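Local coordinates for protein signal recognition particle receptor FtsY (Sulfolobus acidocaldarius, PDB 5L3S) that serves as the receptor for the signal recognition particle, an SRP-family protein that joins a helical bundle domain to a nucleotide-binding P-loop domain, at residues L74-Q86 against P284-S296. Sequence-based numbering, arbitrary orientation.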
# COMPACT_ATOMS: atom_id res chain seq x y z
N LEU B 74 27.29 -7.19 5.50
CA LEU B 74 25.95 -6.60 5.52
C LEU B 74 24.84 -7.63 5.73
O LEU B 74 23.91 -7.40 6.50
CB LEU B 74 25.68 -5.79 4.24
CG LEU B 74 24.30 -5.13 4.21
CD1 LEU B 74 24.17 -4.17 5.38
CD2 LEU B 74 24.04 -4.40 2.88
N LYS B 75 24.93 -8.76 5.04
CA LYS B 75 23.93 -9.82 5.19
C LYS B 75 23.91 -10.31 6.63
O LYS B 75 22.85 -10.57 7.19
CB LYS B 75 24.22 -11.00 4.26
CG LYS B 75 24.05 -10.71 2.78
CD LYS B 75 24.21 -12.01 2.00
CE LYS B 75 24.21 -11.78 0.51
NZ LYS B 75 24.33 -13.07 -0.23
N LYS B 76 25.10 -10.45 7.21
CA LYS B 76 25.25 -10.88 8.59
C LYS B 76 24.71 -9.85 9.58
O LYS B 76 24.07 -10.20 10.56
CB LYS B 76 26.72 -11.22 8.87
CG LYS B 76 27.06 -11.45 10.34
CD LYS B 76 26.32 -12.64 10.93
CE LYS B 76 26.81 -12.92 12.35
NZ LYS B 76 26.04 -14.01 13.02
N SER B 77 24.95 -8.56 9.31
CA SER B 77 24.43 -7.51 10.19
C SER B 77 22.90 -7.40 10.13
O SER B 77 22.24 -7.22 11.15
CB SER B 77 25.05 -6.15 9.88
OG SER B 77 26.44 -6.15 10.20
N ILE B 78 22.35 -7.51 8.93
CA ILE B 78 20.90 -7.49 8.77
C ILE B 78 20.28 -8.69 9.49
O ILE B 78 19.26 -8.55 10.18
CB ILE B 78 20.49 -7.46 7.28
CG1 ILE B 78 20.98 -6.17 6.63
CG2 ILE B 78 18.97 -7.57 7.13
CD1 ILE B 78 20.64 -6.06 5.15
N THR B 79 20.90 -9.86 9.35
CA THR B 79 20.39 -11.07 9.99
C THR B 79 20.37 -10.92 11.52
O THR B 79 19.42 -11.32 12.18
CB THR B 79 21.19 -12.34 9.60
OG1 THR B 79 21.19 -12.48 8.17
CG2 THR B 79 20.58 -13.58 10.22
N GLU B 80 21.42 -10.31 12.06
CA GLU B 80 21.50 -10.06 13.49
C GLU B 80 20.49 -9.02 13.99
O GLU B 80 19.93 -9.18 15.08
CB GLU B 80 22.93 -9.68 13.89
CG GLU B 80 23.89 -10.86 13.87
CD GLU B 80 25.32 -10.47 14.21
OE1 GLU B 80 25.94 -11.16 15.04
OE2 GLU B 80 25.82 -9.48 13.64
N ILE B 81 20.25 -7.98 13.20
CA ILE B 81 19.28 -6.95 13.56
C ILE B 81 17.87 -7.53 13.67
O ILE B 81 17.10 -7.17 14.56
CB ILE B 81 19.26 -5.79 12.54
CG1 ILE B 81 20.55 -4.98 12.62
CG2 ILE B 81 18.09 -4.88 12.79
CD1 ILE B 81 20.72 -4.25 13.94
N LEU B 82 17.54 -8.43 12.75
CA LEU B 82 16.23 -9.07 12.73
C LEU B 82 16.11 -10.19 13.76
O LEU B 82 15.07 -10.34 14.41
CB LEU B 82 15.96 -9.62 11.33
CG LEU B 82 15.87 -8.54 10.25
CD1 LEU B 82 15.93 -9.17 8.88
CD2 LEU B 82 14.58 -7.73 10.40
N THR B 83 17.16 -10.99 13.92
CA THR B 83 17.16 -12.11 14.86
C THR B 83 17.02 -11.63 16.31
O THR B 83 16.32 -12.25 17.12
CB THR B 83 18.41 -12.98 14.69
OG1 THR B 83 18.43 -13.52 13.36
CG2 THR B 83 18.43 -14.14 15.70
N LYS B 84 17.65 -10.51 16.63
CA LYS B 84 17.60 -9.94 17.97
C LYS B 84 16.20 -9.42 18.34
O LYS B 84 15.82 -9.40 19.51
CB LYS B 84 18.63 -8.82 18.12
CG LYS B 84 18.70 -8.20 19.50
CD LYS B 84 19.66 -7.02 19.54
CE LYS B 84 19.70 -6.41 20.94
NZ LYS B 84 20.59 -5.22 21.00
N ASN B 85 15.44 -9.01 17.33
CA ASN B 85 14.09 -8.47 17.56
C ASN B 85 12.96 -9.50 17.64
O ASN B 85 11.84 -9.17 18.04
CB ASN B 85 13.75 -7.41 16.51
CG ASN B 85 14.21 -6.04 16.93
OD1 ASN B 85 13.62 -5.44 17.82
ND2 ASN B 85 15.28 -5.55 16.30
N GLN B 86 13.26 -10.73 17.25
CA GLN B 86 12.30 -11.82 17.34
C GLN B 86 11.81 -12.05 18.77
O GLN B 86 12.59 -11.96 19.72
CB GLN B 86 12.92 -13.12 16.82
CG GLN B 86 12.94 -13.25 15.32
CD GLN B 86 13.48 -14.60 14.88
OE1 GLN B 86 14.53 -15.05 15.34
NE2 GLN B 86 12.74 -15.26 13.99
N PRO B 284 5.27 -17.56 8.54
CA PRO B 284 5.96 -16.86 9.63
C PRO B 284 7.15 -16.10 9.07
O PRO B 284 7.63 -16.46 7.99
CB PRO B 284 6.44 -18.00 10.54
CG PRO B 284 6.50 -19.21 9.66
CD PRO B 284 5.37 -19.02 8.67
N PHE B 285 7.60 -15.07 9.77
CA PHE B 285 8.73 -14.26 9.32
C PHE B 285 10.02 -14.87 9.84
O PHE B 285 10.12 -15.21 11.02
CB PHE B 285 8.61 -12.82 9.82
CG PHE B 285 9.76 -11.93 9.40
CD1 PHE B 285 9.72 -11.24 8.20
CD2 PHE B 285 10.88 -11.77 10.22
CE1 PHE B 285 10.77 -10.42 7.81
CE2 PHE B 285 11.93 -10.96 9.84
CZ PHE B 285 11.86 -10.27 8.63
N SER B 286 11.00 -15.02 8.96
CA SER B 286 12.31 -15.50 9.36
C SER B 286 13.37 -14.57 8.78
O SER B 286 13.31 -14.22 7.60
CB SER B 286 12.52 -16.93 8.88
OG SER B 286 13.59 -17.02 7.97
N PRO B 287 14.33 -14.15 9.62
CA PRO B 287 15.43 -13.28 9.17
C PRO B 287 16.14 -13.84 7.93
O PRO B 287 16.35 -13.10 6.97
CB PRO B 287 16.37 -13.29 10.37
CG PRO B 287 15.45 -13.46 11.54
CD PRO B 287 14.39 -14.41 11.07
N ASP B 288 16.48 -15.12 7.96
CA ASP B 288 17.17 -15.77 6.84
C ASP B 288 16.37 -15.66 5.55
O ASP B 288 16.93 -15.41 4.48
CB ASP B 288 17.41 -17.24 7.15
CG ASP B 288 18.48 -17.44 8.22
OD1 ASP B 288 19.25 -16.49 8.49
OD2 ASP B 288 18.55 -18.56 8.77
N TRP B 289 15.06 -15.86 5.65
CA TRP B 289 14.17 -15.78 4.51
C TRP B 289 14.16 -14.37 3.91
O TRP B 289 14.21 -14.19 2.69
CB TRP B 289 12.76 -16.20 4.94
CG TRP B 289 11.77 -16.28 3.82
CD1 TRP B 289 11.42 -17.40 3.12
CD2 TRP B 289 10.98 -15.22 3.29
NE1 TRP B 289 10.47 -17.10 2.18
CE2 TRP B 289 10.18 -15.76 2.26
CE3 TRP B 289 10.87 -13.85 3.57
CZ2 TRP B 289 9.29 -14.99 1.52
CZ3 TRP B 289 9.99 -13.09 2.83
CH2 TRP B 289 9.20 -13.66 1.82
N PHE B 290 14.12 -13.37 4.79
CA PHE B 290 14.12 -11.96 4.40
C PHE B 290 15.41 -11.57 3.67
O PHE B 290 15.39 -10.89 2.64
CB PHE B 290 13.94 -11.08 5.64
CG PHE B 290 14.10 -9.61 5.37
CD1 PHE B 290 13.01 -8.84 4.97
CD2 PHE B 290 15.33 -8.99 5.53
CE1 PHE B 290 13.16 -7.48 4.73
CE2 PHE B 290 15.48 -7.64 5.28
CZ PHE B 290 14.39 -6.88 4.90
N VAL B 291 16.54 -12.00 4.24
CA VAL B 291 17.85 -11.68 3.67
C VAL B 291 18.02 -12.32 2.29
O VAL B 291 18.59 -11.71 1.38
CB VAL B 291 18.99 -12.11 4.63
CG1 VAL B 291 20.33 -12.09 3.93
CG2 VAL B 291 19.00 -11.21 5.86
N GLU B 292 17.53 -13.54 2.14
CA GLU B 292 17.60 -14.21 0.85
C GLU B 292 16.73 -13.50 -0.19
O GLU B 292 17.14 -13.33 -1.34
CB GLU B 292 17.23 -15.69 0.97
CG GLU B 292 18.37 -16.52 1.58
CD GLU B 292 19.69 -16.34 0.83
OE1 GLU B 292 19.73 -16.62 -0.39
OE2 GLU B 292 20.69 -15.92 1.47
N ARG B 293 15.55 -13.07 0.22
CA ARG B 293 14.62 -12.38 -0.70
C ARG B 293 15.28 -11.13 -1.27
O ARG B 293 15.34 -10.94 -2.49
CB ARG B 293 13.35 -11.99 0.04
CG ARG B 293 12.28 -11.34 -0.85
CD ARG B 293 10.93 -11.40 -0.16
NE ARG B 293 9.83 -10.89 -0.98
CZ ARG B 293 9.15 -11.62 -1.86
NH1 ARG B 293 9.47 -12.89 -2.08
NH2 ARG B 293 8.17 -11.06 -2.55
N ILE B 294 15.82 -10.31 -0.37
CA ILE B 294 16.46 -9.06 -0.74
C ILE B 294 17.72 -9.23 -1.58
O ILE B 294 17.87 -8.56 -2.60
CB ILE B 294 16.78 -8.22 0.51
CG1 ILE B 294 15.48 -7.66 1.10
CG2 ILE B 294 17.78 -7.11 0.19
CD1 ILE B 294 15.64 -6.36 1.83
N PHE B 295 18.61 -10.12 -1.17
CA PHE B 295 19.89 -10.27 -1.87
C PHE B 295 19.90 -11.40 -2.90
O PHE B 295 20.96 -11.77 -3.42
CB PHE B 295 21.04 -10.43 -0.88
CG PHE B 295 21.27 -9.22 -0.03
CD1 PHE B 295 20.68 -9.10 1.21
CD2 PHE B 295 22.06 -8.18 -0.49
CE1 PHE B 295 20.88 -7.97 1.98
CE2 PHE B 295 22.27 -7.05 0.27
CZ PHE B 295 21.68 -6.94 1.51
N SER B 296 18.73 -11.94 -3.21
CA SER B 296 18.61 -12.95 -4.26
C SER B 296 17.23 -12.88 -4.92
O SER B 296 17.09 -12.32 -6.01
CB SER B 296 18.85 -14.36 -3.70
OG SER B 296 20.10 -14.44 -3.04
O HOH W 1 20.77 -14.76 6.68
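T79 and P287 mark the closest backbone approach, CA to CA 5.5 Å, between helices 74-85 and 287-295, whose axes pass 9.2 Å apart and run roughly antiparallel at 144°. Proline suits this first helical turn, where no amide is needed for bonding, and its compact ring suits the close approach: L82 CB lies 3.8 Å from P287 CB, T83 OG1 touches P287 CG, and the side-chain NE2 of Q86 touches CD. L82 then forks, CD1 meeting the F290 ring and CD2 reaching F285 CZ. Branched I78 and V291 fill the middle, CG2 to CG2 at 3.9 Å. Farther on, the extended K75 chain lays CG over one face of F295, a CH-pi contact 4.2 Å from the ring centroid, while I78 CD1 and L74 CD2 meet its edge. No direct hydrogen bond crosses; one water donates to T79 OG1 and D288 OD1. T79 OG1, anti to its carbonyl carbon (chi1 -57°), reaches back to K75 O, which accepts T79 N from the opposite face. S286 OG caps helix 287-295 through W289 N. This C-terminal helix lies between N-terminal bundle and nucleotide-binding domain: F295 packs on L30 of helix 20-36, F285 and F290 on A259 of helix 258-266, with F285 reaching strand 270-274.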